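Local coordinates for acyl-CoA dehydrogenase FadE3 (Mycobacterium smegmatis, PDB 4IV6), which belongs to the acyl-CoA dehydrogenase family of flavoproteins and is modelled with dihydroflavine-adenine dinucleotide bound in a four-chain assembly, at residues I14-E23 and C70-G81; L98-Q107 and V223-E231. All blocks are in the same frame, centred on the assembly; numbering follows the deposited sequence.

Contact 1 (I14-E23 and C70-G81); sequences IVKTVHDFVE and CYVQVAEELARG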
loop_
_atom_site.group_PDB
_atom_site.type_symbol
_atom_site.label_atom_id
_atom_site.label_comp_id
_atom_site.label_asym_id
_atom_site.label_seq_id
_atom_site.Cartn_x
_atom_site.Cartn_y
_atom_site.Cartn_z
ATOM N N ILE B 14 3.392 7.525 -37.415
ATOM C CA ILE B 14 2.581 6.324 -37.137
ATOM C C ILE B 14 1.897 6.475 -35.762
ATOM O O ILE B 14 0.697 6.214 -35.636
ATOM C CB ILE B 14 3.367 4.993 -37.280
ATOM C CG1 ILE B 14 2.490 3.767 -37.027
ATOM C CG2 ILE B 14 4.460 4.845 -36.253
ATOM C CD1 ILE B 14 1.394 3.584 -38.049
ATOM N N VAL B 15 2.635 6.945 -34.759
ATOM C CA VAL B 15 2.053 7.154 -33.433
ATOM C C VAL B 15 0.877 8.125 -33.549
ATOM O O VAL B 15 -0.203 7.841 -33.046
ATOM C CB VAL B 15 3.098 7.649 -32.426
ATOM C CG1 VAL B 15 2.433 7.974 -31.082
ATOM C CG2 VAL B 15 4.187 6.596 -32.223
ATOM N N LYS B 16 1.056 9.236 -34.279
ATOM C CA LYS B 16 -0.026 10.214 -34.442
ATOM C C LYS B 16 -1.225 9.658 -35.175
ATOM O O LYS B 16 -2.369 9.946 -34.833
ATOM C CB LYS B 16 0.444 11.446 -35.200
ATOM C CG LYS B 16 1.467 12.270 -34.451
ATOM C CD LYS B 16 1.794 13.513 -35.244
ATOM C CE LYS B 16 3.238 13.937 -35.075
ATOM N NZ LYS B 16 3.438 14.546 -33.741
ATOM N N THR B 17 -0.948 8.878 -36.208
ATOM C CA THR B 17 -1.992 8.225 -36.977
ATOM C C THR B 17 -2.824 7.310 -36.102
ATOM O O THR B 17 -4.047 7.290 -36.208
ATOM C CB THR B 17 -1.362 7.429 -38.122
ATOM O OG1 THR B 17 -0.767 8.371 -39.015
ATOM C CG2 THR B 17 -2.408 6.606 -38.882
ATOM N N VAL B 18 -2.166 6.552 -35.226
ATOM C CA VAL B 18 -2.857 5.624 -34.354
ATOM C C VAL B 18 -3.679 6.397 -33.288
ATOM O O VAL B 18 -4.825 6.061 -33.038
ATOM C CB VAL B 18 -1.877 4.585 -33.764
ATOM C CG1 VAL B 18 -2.577 3.645 -32.815
ATOM C CG2 VAL B 18 -1.242 3.769 -34.890
ATOM N N HIS B 19 -3.118 7.474 -32.737
ATOM C CA HIS B 19 -3.846 8.369 -31.830
ATOM C C HIS B 19 -5.121 8.939 -32.458
ATOM O O HIS B 19 -6.182 8.962 -31.831
ATOM C CB HIS B 19 -2.931 9.516 -31.429
ATOM C CG HIS B 19 -3.555 10.481 -30.489
ATOM N ND1 HIS B 19 -3.467 10.340 -29.120
ATOM C CD2 HIS B 19 -4.244 11.627 -30.708
ATOM C CE1 HIS B 19 -4.093 11.346 -28.534
ATOM N NE2 HIS B 19 -4.575 12.140 -29.475
ATOM N N ASP B 20 -4.999 9.409 -33.703
ATOM C CA ASP B 20 -6.135 9.951 -34.445
ATOM C C ASP B 20 -7.197 8.897 -34.703
ATOM O O ASP B 20 -8.382 9.159 -34.564
ATOM C CB ASP B 20 -5.668 10.545 -35.770
ATOM C CG ASP B 20 -4.979 11.855 -35.579
ATOM O OD1 ASP B 20 -4.934 12.294 -34.406
ATOM O OD2 ASP B 20 -4.510 12.453 -36.573
ATOM N N PHE B 21 -6.762 7.701 -35.078
ATOM C CA PHE B 21 -7.647 6.554 -35.285
ATOM C C PHE B 21 -8.403 6.258 -33.998
ATOM O O PHE B 21 -9.610 6.011 -34.020
ATOM C CB PHE B 21 -6.808 5.344 -35.713
ATOM C CG PHE B 21 -7.467 3.996 -35.529
ATOM C CD1 PHE B 21 -8.505 3.602 -36.333
ATOM C CD2 PHE B 21 -6.962 3.089 -34.620
ATOM C CE1 PHE B 21 -9.089 2.342 -36.176
ATOM C CE2 PHE B 21 -7.530 1.828 -34.465
ATOM C CZ PHE B 21 -8.580 1.454 -35.252
ATOM N N VAL B 22 -7.699 6.348 -32.872
ATOM C CA VAL B 22 -8.323 6.092 -31.578
ATOM C C VAL B 22 -9.368 7.176 -31.260
ATOM O O VAL B 22 -10.494 6.848 -30.906
ATOM C CB VAL B 22 -7.275 5.917 -30.477
ATOM C CG1 VAL B 22 -7.880 6.093 -29.076
ATOM C CG2 VAL B 22 -6.620 4.568 -30.621
ATOM N N GLU B 23 -8.993 8.439 -31.410
ATOM C CA GLU B 23 -9.892 9.536 -31.141
ATOM C C GLU B 23 -11.108 9.566 -32.077
ATOM O O GLU B 23 -12.199 9.743 -31.613
ATOM C CB GLU B 23 -9.160 10.880 -31.214
ATOM C CG GLU B 23 -8.094 11.083 -30.146
ATOM C CD GLU B 23 -8.709 11.134 -28.761
ATOM O OE1 GLU B 23 -9.557 11.993 -28.534
ATOM O OE2 GLU B 23 -8.382 10.257 -27.940
ATOM N N CYS B 70 9.076 3.012 -30.671
ATOM C CA CYS B 70 7.909 3.386 -31.477
ATOM C C CYS B 70 6.816 2.349 -31.272
ATOM O O CYS B 70 5.645 2.692 -31.084
ATOM C CB CYS B 70 8.266 3.480 -32.966
ATOM S SG CYS B 70 6.825 3.677 -34.051
ATOM N N TYR B 71 7.203 1.086 -31.283
ATOM C CA TYR B 71 6.241 -0.004 -31.140
ATOM C C TYR B 71 5.429 0.138 -29.820
ATOM O O TYR B 71 4.192 0.026 -29.812
ATOM C CB TYR B 71 6.947 -1.364 -31.193
ATOM C CG TYR B 71 5.973 -2.501 -30.977
ATOM C CD1 TYR B 71 5.158 -2.952 -32.005
ATOM C CD2 TYR B 71 5.839 -3.084 -29.736
ATOM C CE1 TYR B 71 4.234 -3.950 -31.802
ATOM C CE2 TYR B 71 4.939 -4.107 -29.529
ATOM C CZ TYR B 71 4.129 -4.538 -30.537
ATOM O OH TYR B 71 3.218 -5.552 -30.304
ATOM N N VAL B 72 6.123 0.393 -28.715
ATOM C CA VAL B 72 5.427 0.488 -27.423
ATOM C C VAL B 72 4.483 1.681 -27.395
ATOM O O VAL B 72 3.408 1.606 -26.816
ATOM C CB VAL B 72 6.384 0.432 -26.216
ATOM C CG1 VAL B 72 7.208 -0.853 -26.264
ATOM C CG2 VAL B 72 7.307 1.619 -26.161
ATOM N N GLN B 73 4.872 2.773 -28.045
ATOM C CA GLN B 73 3.996 3.919 -28.123
ATOM C C GLN B 73 2.756 3.618 -28.969
ATOM O O GLN B 73 1.667 4.068 -28.638
ATOM C CB GLN B 73 4.740 5.143 -28.617
ATOM C CG GLN B 73 5.745 5.677 -27.591
ATOM C CD GLN B 73 6.621 6.766 -28.153
ATOM O OE1 GLN B 73 7.852 6.629 -28.243
ATOM N NE2 GLN B 73 6.000 7.835 -28.574
ATOM N N VAL B 74 2.904 2.831 -30.024
ATOM C CA VAL B 74 1.742 2.452 -30.858
ATOM C C VAL B 74 0.815 1.555 -30.053
ATOM O O VAL B 74 -0.409 1.748 -30.034
ATOM C CB VAL B 74 2.153 1.750 -32.165
ATOM C CG1 VAL B 74 0.945 1.160 -32.873
ATOM C CG2 VAL B 74 2.873 2.708 -33.086
ATOM N N ALA B 75 1.397 0.585 -29.370
ATOM C CA ALA B 75 0.603 -0.331 -28.543
ATOM C C ALA B 75 -0.120 0.428 -27.417
ATOM O O ALA B 75 -1.299 0.187 -27.138
ATOM C CB ALA B 75 1.492 -1.434 -27.991
ATOM N N GLU B 76 0.558 1.410 -26.836
ATOM C CA GLU B 76 -0.013 2.198 -25.765
ATOM C C GLU B 76 -1.203 3.035 -26.286
ATOM O O GLU B 76 -2.226 3.107 -25.631
ATOM C CB GLU B 76 1.054 3.100 -25.154
ATOM C CG GLU B 76 0.529 4.036 -24.067
ATOM C CD GLU B 76 1.573 5.015 -23.573
ATOM O OE1 GLU B 76 1.781 6.026 -24.273
ATOM O OE2 GLU B 76 2.145 4.781 -22.472
ATOM N N GLU B 77 -1.061 3.640 -27.470
ATOM C CA GLU B 77 -2.125 4.445 -28.043
ATOM C C GLU B 77 -3.352 3.612 -28.290
ATOM O O GLU B 77 -4.467 4.032 -27.980
ATOM C CB GLU B 77 -1.721 5.086 -29.363
ATOM C CG GLU B 77 -0.746 6.247 -29.259
ATOM C CD GLU B 77 -1.228 7.440 -28.447
ATOM O OE1 GLU B 77 -2.463 7.725 -28.326
ATOM O OE2 GLU B 77 -0.306 8.086 -27.903
ATOM N N LEU B 78 -3.145 2.438 -28.874
ATOM C CA LEU B 78 -4.238 1.509 -29.130
ATOM C C LEU B 78 -4.962 1.160 -27.849
ATOM O O LEU B 78 -6.208 1.241 -27.787
ATOM C CB LEU B 78 -3.712 0.244 -29.796
ATOM C CG LEU B 78 -3.340 0.340 -31.260
ATOM C CD1 LEU B 78 -2.742 -0.967 -31.693
ATOM C CD2 LEU B 78 -4.560 0.652 -32.101
ATOM N N ALA B 79 -4.184 0.796 -26.824
ATOM C CA ALA B 79 -4.760 0.369 -25.531
ATOM C C ALA B 79 -5.468 1.467 -24.787
ATOM O O ALA B 79 -6.470 1.209 -24.105
ATOM C CB ALA B 79 -3.714 -0.279 -24.640
ATOM N N ARG B 80 -4.962 2.694 -24.919
ATOM C CA ARG B 80 -5.638 3.847 -24.416
ATOM C C ARG B 80 -7.085 3.928 -24.932
ATOM O O ARG B 80 -8.015 4.183 -24.165
ATOM C CB ARG B 80 -4.844 5.085 -24.795
ATOM C CG ARG B 80 -5.422 6.421 -24.359
ATOM C CD ARG B 80 -4.541 7.533 -24.956
ATOM N NE ARG B 80 -5.247 8.799 -24.870
ATOM C CZ ARG B 80 -6.054 9.305 -25.790
ATOM N NH1 ARG B 80 -6.632 10.450 -25.519
ATOM N NH2 ARG B 80 -6.207 8.765 -26.988
ATOM N N GLY B 81 -7.280 3.694 -26.227
ATOM C CA GLY B 81 -8.647 3.655 -26.770
ATOM C C GLY B 81 -9.442 2.424 -26.340
ATOM O O GLY B 81 -10.594 2.515 -25.933
#

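Contact 2 (L98-Q107 and V223-E231); sequences LLLLFGTEEQ and VSSLLGDDE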
loop_
_atom_site.group_PDB
_atom_site.type_symbol
_atom_site.label_atom_id
_atom_site.label_comp_id
_atom_site.label_asym_id
_atom_site.label_seq_id
_atom_site.Cartn_x
_atom_site.Cartn_y
_atom_site.Cartn_z
ATOM N N LEU B 98 9.544 -14.308 -33.337
ATOM C CA LEU B 98 10.061 -15.667 -33.298
ATOM C C LEU B 98 10.466 -16.188 -34.693
ATOM O O LEU B 98 11.507 -16.838 -34.843
ATOM C CB LEU B 98 9.054 -16.624 -32.681
ATOM C CG LEU B 98 8.790 -16.392 -31.203
ATOM C CD1 LEU B 98 7.738 -17.378 -30.726
ATOM C CD2 LEU B 98 10.066 -16.486 -30.384
ATOM N N LEU B 99 9.641 -15.901 -35.691
ATOM C CA LEU B 99 9.952 -16.257 -37.070
ATOM C C LEU B 99 11.238 -15.581 -37.532
ATOM O O LEU B 99 12.110 -16.226 -38.104
ATOM C CB LEU B 99 8.803 -15.872 -38.007
ATOM C CG LEU B 99 7.643 -16.865 -38.137
ATOM C CD1 LEU B 99 6.409 -16.186 -38.722
ATOM C CD2 LEU B 99 8.054 -18.032 -39.019
ATOM N N LEU B 100 11.367 -14.285 -37.284
ATOM C CA LEU B 100 12.589 -13.598 -37.668
ATOM C C LEU B 100 13.803 -14.164 -36.936
ATOM O O LEU B 100 14.821 -14.379 -37.554
ATOM C CB LEU B 100 12.468 -12.124 -37.402
ATOM C CG LEU B 100 11.534 -11.454 -38.412
ATOM C CD1 LEU B 100 11.033 -10.161 -37.807
ATOM C CD2 LEU B 100 12.230 -11.215 -39.744
ATOM N N LEU B 101 13.680 -14.433 -35.643
ATOM C CA LEU B 101 14.840 -14.892 -34.849
ATOM C C LEU B 101 15.270 -16.311 -35.161
ATOM O O LEU B 101 16.458 -16.595 -35.212
ATOM C CB LEU B 101 14.560 -14.778 -33.333
ATOM C CG LEU B 101 14.487 -13.355 -32.746
ATOM C CD1 LEU B 101 14.212 -13.408 -31.246
ATOM C CD2 LEU B 101 15.759 -12.565 -33.014
ATOM N N PHE B 102 14.297 -17.189 -35.394
ATOM C CA PHE B 102 14.498 -18.627 -35.380
ATOM C C PHE B 102 14.005 -19.382 -36.642
ATOM O O PHE B 102 14.332 -20.543 -36.837
ATOM C CB PHE B 102 13.778 -19.197 -34.127
ATOM C CG PHE B 102 14.245 -18.589 -32.814
ATOM C CD1 PHE B 102 15.554 -18.729 -32.388
ATOM C CD2 PHE B 102 13.376 -17.891 -32.012
ATOM C CE1 PHE B 102 15.994 -18.173 -31.194
ATOM C CE2 PHE B 102 13.792 -17.335 -30.801
ATOM C CZ PHE B 102 15.106 -17.481 -30.388
ATOM N N GLY B 103 13.173 -18.763 -37.467
ATOM C CA GLY B 103 12.596 -19.469 -38.587
ATOM C C GLY B 103 13.604 -19.735 -39.699
ATOM O O GLY B 103 14.562 -18.984 -39.881
ATOM N N THR B 104 13.356 -20.782 -40.473
ATOM C CA THR B 104 14.069 -20.977 -41.723
ATOM C C THR B 104 13.662 -19.892 -42.726
ATOM O O THR B 104 12.624 -19.203 -42.565
ATOM C CB THR B 104 13.711 -22.336 -42.338
ATOM O OG1 THR B 104 12.319 -22.334 -42.703
ATOM C CG2 THR B 104 13.962 -23.459 -41.320
ATOM N N GLU B 105 14.446 -19.787 -43.793
ATOM C CA GLU B 105 14.155 -18.849 -44.871
ATOM C C GLU B 105 12.799 -19.149 -45.505
ATOM O O GLU B 105 12.029 -18.239 -45.815
ATOM C CB GLU B 105 15.279 -18.887 -45.930
ATOM C CG GLU B 105 16.658 -18.494 -45.392
ATOM C CD GLU B 105 16.669 -17.100 -44.767
ATOM O OE1 GLU B 105 16.087 -16.173 -45.366
ATOM O OE2 GLU B 105 17.240 -16.932 -43.666
ATOM N N GLU B 106 12.504 -20.436 -45.640
ATOM C CA GLU B 106 11.242 -20.927 -46.191
ATOM C C GLU B 106 10.058 -20.488 -45.347
ATOM O O GLU B 106 9.057 -20.037 -45.887
ATOM C CB GLU B 106 11.235 -22.459 -46.276
ATOM C CG GLU B 106 12.192 -23.047 -47.298
ATOM C CD GLU B 106 13.665 -22.708 -47.049
ATOM O OE1 GLU B 106 14.113 -22.697 -45.863
ATOM O OE2 GLU B 106 14.381 -22.453 -48.058
ATOM N N GLN B 107 10.184 -20.631 -44.030
ATOM C CA GLN B 107 9.098 -20.258 -43.104
ATOM C C GLN B 107 8.839 -18.772 -43.097
ATOM O O GLN B 107 7.681 -18.326 -43.119
ATOM C CB GLN B 107 9.429 -20.679 -41.664
ATOM C CG GLN B 107 9.534 -22.165 -41.490
ATOM C CD GLN B 107 9.945 -22.571 -40.082
ATOM O OE1 GLN B 107 10.955 -22.106 -39.522
ATOM N NE2 GLN B 107 9.174 -23.462 -39.519
ATOM N N VAL B 223 6.526 -32.039 -40.645
ATOM C CA VAL B 223 7.661 -31.791 -39.722
ATOM C C VAL B 223 8.327 -30.452 -39.963
ATOM O O VAL B 223 8.923 -29.887 -39.042
ATOM C CB VAL B 223 8.721 -32.924 -39.682
ATOM C CG1 VAL B 223 8.093 -34.183 -39.093
ATOM C CG2 VAL B 223 9.342 -33.196 -41.051
ATOM N N SER B 224 8.159 -29.906 -41.176
ATOM C CA SER B 224 8.647 -28.554 -41.492
ATOM C C SER B 224 7.951 -27.453 -40.676
ATOM O O SER B 224 8.388 -26.303 -40.676
ATOM C CB SER B 224 8.493 -28.291 -42.998
ATOM O OG SER B 224 7.118 -28.197 -43.354
ATOM N N SER B 225 6.883 -27.794 -39.953
ATOM C CA SER B 225 6.228 -26.824 -39.068
ATOM C C SER B 225 7.081 -26.452 -37.859
ATOM O O SER B 225 6.783 -25.472 -37.184
ATOM C CB SER B 225 4.888 -27.368 -38.561
ATOM O OG SER B 225 5.096 -28.528 -37.781
ATOM N N LEU B 226 8.107 -27.249 -37.568
ATOM C CA LEU B 226 8.991 -26.994 -36.441
ATOM C C LEU B 226 9.605 -25.626 -36.582
ATOM O O LEU B 226 10.085 -25.264 -37.652
ATOM C CB LEU B 226 10.114 -28.047 -36.365
ATOM C CG LEU B 226 11.152 -27.812 -35.260
ATOM C CD1 LEU B 226 10.561 -27.865 -33.844
ATOM C CD2 LEU B 226 12.296 -28.796 -35.397
ATOM N N LEU B 227 9.583 -24.840 -35.515
ATOM C CA LEU B 227 10.256 -23.536 -35.535
ATOM C C LEU B 227 11.726 -23.773 -35.259
ATOM O O LEU B 227 12.094 -24.174 -34.164
ATOM C CB LEU B 227 9.666 -22.587 -34.492
ATOM C CG LEU B 227 10.352 -21.215 -34.368
ATOM C CD1 LEU B 227 10.103 -20.358 -35.605
ATOM C CD2 LEU B 227 9.855 -20.516 -33.116
ATOM N N GLY B 228 12.551 -23.504 -36.248
ATOM C CA GLY B 228 13.996 -23.741 -36.193
ATOM C C GLY B 228 14.340 -25.124 -36.718
ATOM O O GLY B 228 13.446 -25.890 -37.113
ATOM N N ASP B 229 15.634 -25.446 -36.705
ATOM C CA ASP B 229 16.119 -26.723 -37.220
ATOM C C ASP B 229 16.097 -27.849 -36.199
ATOM O O ASP B 229 16.084 -28.993 -36.600
ATOM C CB ASP B 229 17.552 -26.594 -37.747
ATOM C CG ASP B 229 17.664 -25.632 -38.904
ATOM O OD1 ASP B 229 16.726 -25.531 -39.709
ATOM O OD2 ASP B 229 18.700 -24.972 -38.999
ATOM N N ASP B 230 16.100 -27.530 -34.897
ATOM C CA ASP B 230 16.265 -28.540 -33.845
ATOM C C ASP B 230 15.106 -28.508 -32.866
ATOM O O ASP B 230 14.654 -27.434 -32.469
ATOM C CB ASP B 230 17.538 -28.289 -33.045
ATOM C CG ASP B 230 18.772 -28.210 -33.916
ATOM O OD1 ASP B 230 19.207 -29.243 -34.440
ATOM O OD2 ASP B 230 19.285 -27.094 -34.068
ATOM N N GLU B 231 14.628 -29.697 -32.499
ATOM C CA GLU B 231 13.666 -29.866 -31.413
ATOM C C GLU B 231 14.307 -29.559 -30.076
ATOM O O GLU B 231 15.529 -29.668 -29.932
ATOM C CB GLU B 231 13.147 -31.305 -31.391
ATOM C CG GLU B 231 12.385 -31.675 -32.656
ATOM C CD GLU B 231 11.921 -33.111 -32.654
ATOM O OE1 GLU B 231 12.377 -33.858 -31.756
ATOM O OE2 GLU B 231 11.097 -33.478 -33.533
#

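Contact 1 (I14-E23 and C70-G81)
His-19 and Glu-77 face each other across two helices that run side by side in the same direction, their axes 8.9 Å apart and only 6° from parallel. The imidazole gives its ND1 hydrogen to OE1 of Glu-77 at 2.9 Å; the acceptor lies near the ring plane, but the carboxylate is turned 69° against the ring, and OE1 is met from above its own plane. With CG of Glu-77 beside its backbone N and the chain bent at chi2, the carboxylate comes to lie next to His-19, while CB touches Val-18 and CG touches Val-15.

One turn on, the extended Arg-80 brings both terminal nitrogens to a single oxygen of Glu-23, NH2 lying 2.8 Å from OE2, in an end-on salt bridge. CE1 of His-19 rests over one face of the guanidinium, the two planes being only 22° apart. Length and planarity suit arginine to both tasks.

Alongside these polar pairs, valines make up most of the packing: Val-15 is a knob among Cys-70, Gln-73, Val-74 and Glu-77, and Val-22 is another among Glu-77, Leu-78, Arg-80 and Gly-81. CG1 of Val-22 comes within 3.4 Å of the CA of Gly-81, where a side chain would collide with it. Between the knobs, CG1 of Val-18 meets CD2 of Leu-78 at 3.7 Å, and that CD2 methyl also touches the edge of the Phe-21 ring.

Helix 41-50 packs against Ile-14 and Phe-21. On another flank, helix 234-270 supplies Arg-258 to Glu-77 and Glu-262 to Arg-80, joining this helical pair to the long helices of the C-terminal domain.

Contact 2 (L98-Q107 and V223-E231)
Leu-227 presses its branched end against the last turn of helix 83-102, and this is the close-packed half of the contact. Its CG sits anti to the backbone N (chi1 177°), which carries the two methyls across to the helix: CD2 lies 4.0 Å from CB of Leu-98, while CD1 reaches the Leu-98 carbonyl oxygen and the Gly-103 nitrogen. CB of Phe-102 closes over CG of Leu-227, although the phenyl ring itself leads away. A forked aliphatic chain suits a site made of backbone and methylene groups. Beside it, CA of Gly-228 comes 3.3 Å from the Phe-102 carbonyl oxygen in a CH···O contact; the backbone angles of this glycine, with positive phi, would jam a side chain against the preceding carbonyl.

Gln-107 supplies the polar part of the buried side. Thr-104 and Gln-107 form a capping box at the start of helix 105-116: the backbone N of Gln-107 donates to Thr-104 OG1, and OE1 of Gln-107 accepts from the backbone N of Thr-104 at 2.9 Å, in the carbonyl plane on a lone pair. With OE1 so held, NE2 turns to the other segment and gives a hydrogen bond to Leu-226 O at 2.8 Å, approaching from above that carbonyl plane.

Toward solvent the fit slackens. CG2 of Thr-104 meets OD1 of the exposed Asp-229 at 3.8 Å, a methyl against a carboxylate oxygen.

Glutamine offers an acceptor and a donor on one neutral amide, so the same buried group that completes the capping box through OE1 also ties the helix start, through NE2, to the loop between strand 219-222 and helix 234-270.

How the contacts relate
Contact 1 closes before contact 2 opens, so the two follow one another in series along the chain. Their centres are 31 Å apart and their nearest atoms about 11 Å, with no direct touch. The connection is through consecutive helices: 68-81 carries half of contact 1, and the next helix, 83-102, ends in contact 2. Contact 1 is internal to the N-terminal family region and is largely buried, its centre about 14 Å from the chain centre. Contact 2 lies farther out, at about 22 Å. Contact 1 thus pairs helices 9-26 and 68-81, whereas contact 2 sets the junction of helices 83-102 and 105-116 against the loop from strand 219-222 to helix 234-270.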